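Local structure of cell surface protein (Faecalibacterium prausnitzii A2-165, 4GT6) at residues A[277-282]-A[297-302]; A[293-298]-A[317-322]. The protein is of unknown function, but this leucine-rich-repeat part of a larger cell surface protein probably binds other proteins outside the cell. One frame throughout, in Å; residues are numbered along the deposited sequence.

Interaction 1. Residues A[277-282]-A[297-302]; sequences VSIGTG and SRITEL. With NA (sodium ion), chain R; EDO (1,2-ethanediol), chain B.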
loop_
_atom_site.group_PDB
_atom_site.type_symbol
_atom_site.label_atom_id
_atom_site.label_comp_id
_atom_site.label_asym_id
_atom_site.label_seq_id
_atom_site.Cartn_x
_atom_site.Cartn_y
_atom_site.Cartn_z
ATOM N N VAL A 277 -10.613 -21.556 -5.071
ATOM C CA VAL A 277 -12.055 -21.321 -5.263
ATOM C C VAL A 277 -12.348 -19.858 -5.614
ATOM O O VAL A 277 -13.471 -19.550 -6.021
ATOM C CB VAL A 277 -12.929 -21.804 -4.080
ATOM C CG1 VAL A 277 -12.773 -23.307 -3.863
ATOM C CG2 VAL A 277 -12.655 -21.020 -2.795
ATOM N N SER A 278 -11.384 -18.946 -5.412
ATOM C CA SER A 278 -11.609 -17.532 -5.751
ATOM C C SER A 278 -10.303 -16.819 -6.078
ATOM O O SER A 278 -9.240 -17.205 -5.612
ATOM C CB SER A 278 -12.339 -16.785 -4.632
ATOM O OG SER A 278 -11.557 -16.689 -3.456
ATOM N N ILE A 279 -10.417 -15.782 -6.897
ATOM C CA ILE A 279 -9.323 -14.909 -7.349
ATOM C C ILE A 279 -9.715 -13.479 -7.034
ATOM O O ILE A 279 -10.843 -13.083 -7.346
ATOM C CB ILE A 279 -9.062 -15.082 -8.867
ATOM C CG1 ILE A 279 -8.807 -16.556 -9.249
ATOM C CG2 ILE A 279 -7.893 -14.213 -9.316
ATOM C CD1 ILE A 279 -8.848 -16.806 -10.777
ATOM N N GLY A 280 -8.784 -12.707 -6.469
ATOM C CA GLY A 280 -9.034 -11.316 -6.131
ATOM C C GLY A 280 -8.878 -10.380 -7.312
ATOM O O GLY A 280 -8.221 -10.705 -8.307
ATOM N N THR A 281 -9.429 -9.180 -7.175
ATOM C CA THR A 281 -9.312 -8.103 -8.169
ATOM C C THR A 281 -7.851 -7.909 -8.608
ATOM O O THR A 281 -6.946 -7.891 -7.764
ATOM C CB THR A 281 -9.836 -6.783 -7.558
ATOM O OG1 THR A 281 -11.224 -6.946 -7.263
ATOM C CG2 THR A 281 -9.635 -5.567 -8.505
ATOM N N GLY A 282 -7.647 -7.797 -9.920
ATOM C CA GLY A 282 -6.349 -7.507 -10.527
ATOM C C GLY A 282 -5.245 -8.476 -10.146
ATOM O O GLY A 282 -4.071 -8.099 -10.136
ATOM N N SER A 297 -10.826 -25.695 -11.666
ATOM C CA SER A 297 -12.189 -26.068 -12.076
ATOM C C SER A 297 -13.245 -25.537 -11.077
ATOM O O SER A 297 -14.438 -25.727 -11.310
ATOM C CB SER A 297 -12.304 -27.592 -12.179
ATOM O OG SER A 297 -12.188 -28.167 -10.884
ATOM N N ARG A 298 -12.814 -24.918 -9.946
ATOM C CA ARG A 298 -13.756 -24.491 -8.899
ATOM C C ARG A 298 -13.947 -22.968 -8.800
ATOM O O ARG A 298 -14.749 -22.502 -7.984
ATOM C CB ARG A 298 -13.355 -25.088 -7.537
ATOM C CG ARG A 298 -13.580 -26.622 -7.531
ATOM C CD ARG A 298 -13.180 -27.311 -6.239
ATOM N NE ARG A 298 -14.014 -26.926 -5.101
ATOM C CZ ARG A 298 -13.564 -26.770 -3.859
ATOM N NH1 ARG A 298 -12.273 -26.930 -3.588
ATOM N NH2 ARG A 298 -14.395 -26.427 -2.883
ATOM N N ILE A 299 -13.299 -22.196 -9.668
ATOM C CA ILE A 299 -13.558 -20.753 -9.665
ATOM C C ILE A 299 -14.838 -20.499 -10.461
ATOM O O ILE A 299 -15.110 -21.241 -11.406
ATOM C CB ILE A 299 -12.358 -19.926 -10.174
ATOM C CG1 ILE A 299 -11.918 -20.375 -11.578
ATOM C CG2 ILE A 299 -11.191 -20.012 -9.155
ATOM C CD1 ILE A 299 -11.082 -19.278 -12.345
ATOM N N THR A 300 -15.620 -19.461 -10.086
ATOM C CA THR A 300 -16.891 -19.172 -10.766
ATOM C C THR A 300 -16.956 -17.722 -11.255
ATOM O O THR A 300 -17.987 -17.316 -11.805
ATOM C CB THR A 300 -18.097 -19.492 -9.848
ATOM O OG1 THR A 300 -18.050 -18.612 -8.721
ATOM C CG2 THR A 300 -18.123 -20.943 -9.374
ATOM N N GLU A 301 -15.860 -16.952 -11.081
ATOM C CA GLU A 301 -15.825 -15.557 -11.511
ATOM C C GLU A 301 -14.431 -15.154 -11.946
ATOM O O GLU A 301 -13.450 -15.625 -11.365
ATOM C CB GLU A 301 -16.276 -14.687 -10.320
ATOM C CG GLU A 301 -16.145 -13.181 -10.452
ATOM C CD GLU A 301 -16.428 -12.495 -9.129
ATOM O OE1 GLU A 301 -17.600 -12.533 -8.688
ATOM O OE2 GLU A 301 -15.472 -11.979 -8.503
ATOM N N LEU A 302 -14.346 -14.295 -12.975
ATOM C CA LEU A 302 -13.103 -13.621 -13.368
ATOM C C LEU A 302 -13.255 -12.202 -12.799
ATOM O O LEU A 302 -14.183 -11.482 -13.196
ATOM C CB LEU A 302 -12.851 -13.655 -14.886
ATOM C CG LEU A 302 -12.513 -15.035 -15.484
ATOM C CD1 LEU A 302 -11.927 -14.857 -16.850
ATOM C CD2 LEU A 302 -11.522 -15.814 -14.625
HETATM NA NA NA R . -15.464 -24.876 -13.285
HETATM C C1 EDO B . -12.415 -9.369 -4.864
HETATM O O1 EDO B . -11.025 -9.166 -4.585
HETATM C C2 EDO B . -12.665 -10.742 -5.537
HETATM O O2 EDO B . -12.872 -11.752 -4.563
HETATM O O HOH W 1 -14.703 -17.863 -7.841
HETATM O O HOH W 2 -15.914 -20.821 -6.287
HETATM O O HOH W 3 -12.920 -15.942 -8.632
HETATM O O HOH W 4 -13.619 -13.573 -7.331
HETATM O O HOH W 5 -16.782 -23.530 -11.734
HETATM O O HOH W 6 -13.810 -23.057 -13.068
HETATM O O HOH W 7 -17.151 -26.651 -13.179
HETATM O O HOH W 8 -14.247 -26.171 -14.932
#
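Two successive coils of the BspA-type leucine-rich-repeat solenoid lie one over the other here, Val277 to Gly282 against Ser297 to Leu302, with Val277 and Ile299 touching where the backbones come closest. CG2 of Ile299 presses on the peptide after Val277, 3.7 Å from Val277 C. The other branch of Ile299 takes a different course: chi1 of 56° sets CG1 between the backbone N and the carbonyl carbon, and CD1 then reaches Ile279 CD1 at 3.7 Å, the two isoleucine side chains crossing at a slant. Met272 packs on Ile279 and Ile322 on Ile299, so this buried pair continues into the repeat interior.

On the outer side, Val277 and Arg298 run alongside each other in the same direction. A bend at chi3 (66°) brings the guanidinium over the valine, and CG1 of Val277 sits centrally over one of its faces, 3.6 Å from Arg298 CZ.

Between the two backbones, water fills in for direct pairing, spanning the break between strands 278-279 and 301-302. Val277 O accepts from two waters; one also accepts from Thr300 N, and the other donates to Arg298 O at 2.7 Å. A third water accepts from Ile279 N and donates to Glu301 O, and a fourth joins Ile279 O to Glu301 OE2, 2.7 Å from that carboxylate oxygen. The second oxygen of Glu301 is held by Gln324 of the next coil, which probably helps keep the carboxylate turned to this water. A 1,2-ethanediol, probably from the crystallisation liquor, accepts from Thr281 N through O1 at 3.0 Å. Aliphatic side chains stacked inward from coil to coil are characteristic of a leucine-rich-repeat solenoid.

Interaction 2. Residues A[293-298]-A[317-322]; sequences IEFSSR and DIPEGI. With NA (sodium ion), chain R.
Phe295 lies against Pro319, the two side chains crossing at roughly a right angle. With chi1 at -69°, CG of Phe295 stands anti to the carbonyl carbon, which turns the ring toward Pro319. Pro319 CD forms a CH-pi contact over one face, 4.1 Å from the ring centroid and 29° off its normal, while Pro319 CG reaches back to Phe295 CB at 3.7 Å. Ile293 CG2 covers the centre of the opposite face, so the ring is sandwiched between the two, and the carbonyl Asp317 O meets the ring obliquely, 3.5 Å from Phe295 CD2.

Beyond the proline a sodium ion bridges the backbones: Ser297 O and Glu320 O each bind it at 2.4 Å, with four waters completing six ligands. Glu320 and Gly321 are the central residues of a type II turn from Pro319 to Ile322. The Ser297 end is shaped by an ST turn, in which Ser296 OG accepts from Arg298 N at 3.0 Å; that hydroxyl also bonds to Val276 of the previous coil.

Phe295 extends from the end of strand 292-294 toward Ile316 of strand 315-317 and Leu302 of strand 301-302, while Ile318 packs on Ile339 in strand 338-341.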
loop_
_atom_site.group_PDB
_atom_site.type_symbol
_atom_site.label_atom_id
_atom_site.label_comp_id
_atom_site.label_asym_id
_atom_site.label_seq_id
_atom_site.Cartn_x
_atom_site.Cartn_y
_atom_site.Cartn_z
ATOM N N ILE A 293 -2.334 -19.762 -19.057
ATOM C CA ILE A 293 -3.024 -19.839 -17.772
ATOM C C ILE A 293 -3.857 -21.116 -17.744
ATOM O O ILE A 293 -4.669 -21.322 -18.643
ATOM C CB ILE A 293 -3.926 -18.588 -17.509
ATOM C CG1 ILE A 293 -3.113 -17.288 -17.520
ATOM C CG2 ILE A 293 -4.697 -18.736 -16.161
ATOM C CD1 ILE A 293 -3.625 -16.303 -18.480
ATOM N N GLU A 294 -3.641 -21.967 -16.729
ATOM C CA GLU A 294 -4.434 -23.171 -16.479
ATOM C C GLU A 294 -5.262 -22.857 -15.238
ATOM O O GLU A 294 -4.711 -22.629 -14.160
ATOM C CB GLU A 294 -3.530 -24.395 -16.295
ATOM C CG GLU A 294 -4.283 -25.709 -16.133
ATOM C CD GLU A 294 -3.429 -26.963 -16.165
ATOM O OE1 GLU A 294 -2.388 -26.967 -16.862
ATOM O OE2 GLU A 294 -3.824 -27.957 -15.512
ATOM N N PHE A 295 -6.576 -22.764 -15.410
ATOM C CA PHE A 295 -7.481 -22.390 -14.349
ATOM C C PHE A 295 -7.900 -23.543 -13.484
ATOM O O PHE A 295 -7.994 -24.669 -13.957
ATOM C CB PHE A 295 -8.766 -21.802 -14.967
ATOM C CG PHE A 295 -8.577 -20.464 -15.636
ATOM C CD1 PHE A 295 -8.578 -19.291 -14.889
ATOM C CD2 PHE A 295 -8.396 -20.377 -17.014
ATOM C CE1 PHE A 295 -8.400 -18.047 -15.509
ATOM C CE2 PHE A 295 -8.245 -19.131 -17.638
ATOM C CZ PHE A 295 -8.262 -17.975 -16.883
ATOM N N SER A 296 -8.291 -23.221 -12.243
ATOM C CA SER A 296 -8.930 -24.143 -11.333
ATOM C C SER A 296 -10.342 -24.454 -11.863
ATOM O O SER A 296 -11.013 -23.533 -12.366
ATOM C CB SER A 296 -9.047 -23.488 -9.963
ATOM O OG SER A 296 -10.012 -24.196 -9.200
ATOM N N SER A 297 -10.826 -25.695 -11.666
ATOM C CA SER A 297 -12.189 -26.068 -12.076
ATOM C C SER A 297 -13.245 -25.537 -11.077
ATOM O O SER A 297 -14.438 -25.727 -11.310
ATOM C CB SER A 297 -12.304 -27.592 -12.179
ATOM O OG SER A 297 -12.188 -28.167 -10.884
ATOM N N ARG A 298 -12.814 -24.918 -9.946
ATOM C CA ARG A 298 -13.756 -24.491 -8.899
ATOM C C ARG A 298 -13.947 -22.968 -8.800
ATOM O O ARG A 298 -14.749 -22.502 -7.984
ATOM C CB ARG A 298 -13.355 -25.088 -7.537
ATOM C CG ARG A 298 -13.580 -26.622 -7.531
ATOM C CD ARG A 298 -13.180 -27.311 -6.239
ATOM N NE ARG A 298 -14.014 -26.926 -5.101
ATOM C CZ ARG A 298 -13.564 -26.770 -3.859
ATOM N NH1 ARG A 298 -12.273 -26.930 -3.588
ATOM N NH2 ARG A 298 -14.395 -26.427 -2.883
ATOM N N ASP A 317 -8.784 -19.969 -22.592
ATOM C CA ASP A 317 -9.966 -20.817 -22.488
ATOM C C ASP A 317 -10.580 -20.594 -21.116
ATOM O O ASP A 317 -9.973 -20.953 -20.108
ATOM C CB ASP A 317 -9.596 -22.288 -22.710
ATOM C CG ASP A 317 -9.206 -22.568 -24.148
ATOM O OD1 ASP A 317 -8.032 -22.331 -24.502
ATOM O OD2 ASP A 317 -10.085 -22.956 -24.932
ATOM N N ILE A 318 -11.737 -19.932 -21.073
ATOM C CA ILE A 318 -12.423 -19.636 -19.807
ATOM C C ILE A 318 -13.124 -20.939 -19.374
ATOM O O ILE A 318 -13.855 -21.518 -20.189
ATOM C CB ILE A 318 -13.395 -18.430 -19.949
ATOM C CG1 ILE A 318 -12.694 -17.116 -20.432
ATOM C CG2 ILE A 318 -14.244 -18.215 -18.710
ATOM C CD1 ILE A 318 -11.390 -16.750 -19.793
ATOM N N PRO A 319 -12.877 -21.442 -18.137
ATOM C CA PRO A 319 -13.456 -22.736 -17.753
ATOM C C PRO A 319 -14.971 -22.712 -17.579
ATOM O O PRO A 319 -15.540 -21.706 -17.156
ATOM C CB PRO A 319 -12.763 -23.059 -16.412
ATOM C CG PRO A 319 -12.364 -21.755 -15.859
ATOM C CD PRO A 319 -12.021 -20.892 -17.063
ATOM N N GLU A 320 -15.603 -23.854 -17.861
ATOM C CA GLU A 320 -17.027 -24.102 -17.623
ATOM C C GLU A 320 -17.304 -23.812 -16.144
ATOM O O GLU A 320 -16.486 -24.189 -15.304
ATOM C CB GLU A 320 -17.337 -25.580 -17.956
ATOM C CG GLU A 320 -18.821 -25.911 -17.932
ATOM C CD GLU A 320 -19.632 -25.055 -18.884
ATOM O OE1 GLU A 320 -19.285 -25.033 -20.086
ATOM O OE2 GLU A 320 -20.548 -24.341 -18.416
ATOM N N GLY A 321 -18.388 -23.111 -15.827
ATOM C CA GLY A 321 -18.646 -22.777 -14.427
ATOM C C GLY A 321 -18.386 -21.319 -14.082
ATOM O O GLY A 321 -18.889 -20.830 -13.072
ATOM N N ILE A 322 -17.619 -20.590 -14.915
ATOM C CA ILE A 322 -17.475 -19.136 -14.719
ATOM C C ILE A 322 -18.838 -18.511 -15.064
ATOM O O ILE A 322 -19.376 -18.804 -16.125
ATOM C CB ILE A 322 -16.313 -18.544 -15.580
ATOM C CG1 ILE A 322 -14.934 -19.082 -15.107
ATOM C CG2 ILE A 322 -16.369 -16.991 -15.639
ATOM C CD1 ILE A 322 -14.462 -18.657 -13.740
HETATM NA NA NA R . -15.464 -24.876 -13.285
HETATM O O HOH W 9 -6.358 -20.900 -20.989
HETATM O O HOH W 6 -13.810 -23.057 -13.068
HETATM O O HOH W 5 -16.782 -23.530 -11.734
HETATM O O HOH W 7 -17.151 -26.651 -13.179
HETATM O O HOH W 8 -14.247 -26.171 -14.932
#

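The two interactions follow each other along the solenoid, centres about 9 Å apart, and share Ser297 and Arg298. In each, one coil is laid on the next: 277-282 on 297-302, then 293-298 on 317-322. Both are partly buried, but interaction 1 is divided between an isoleucine pair inside and an arginine outside, whereas interaction 2 combines an aromatic-proline contact with the metal. Waters span the gap between backbones in both; two of the sodium ligands also donate to Ile299 O, tying the ion's shell to interaction 1. Inside, they merge directly: Leu302 CD1 meets Ile318 CD1 at 3.5 Å, and Ile322 CD1 lies 3.5 Å from Ile299 O.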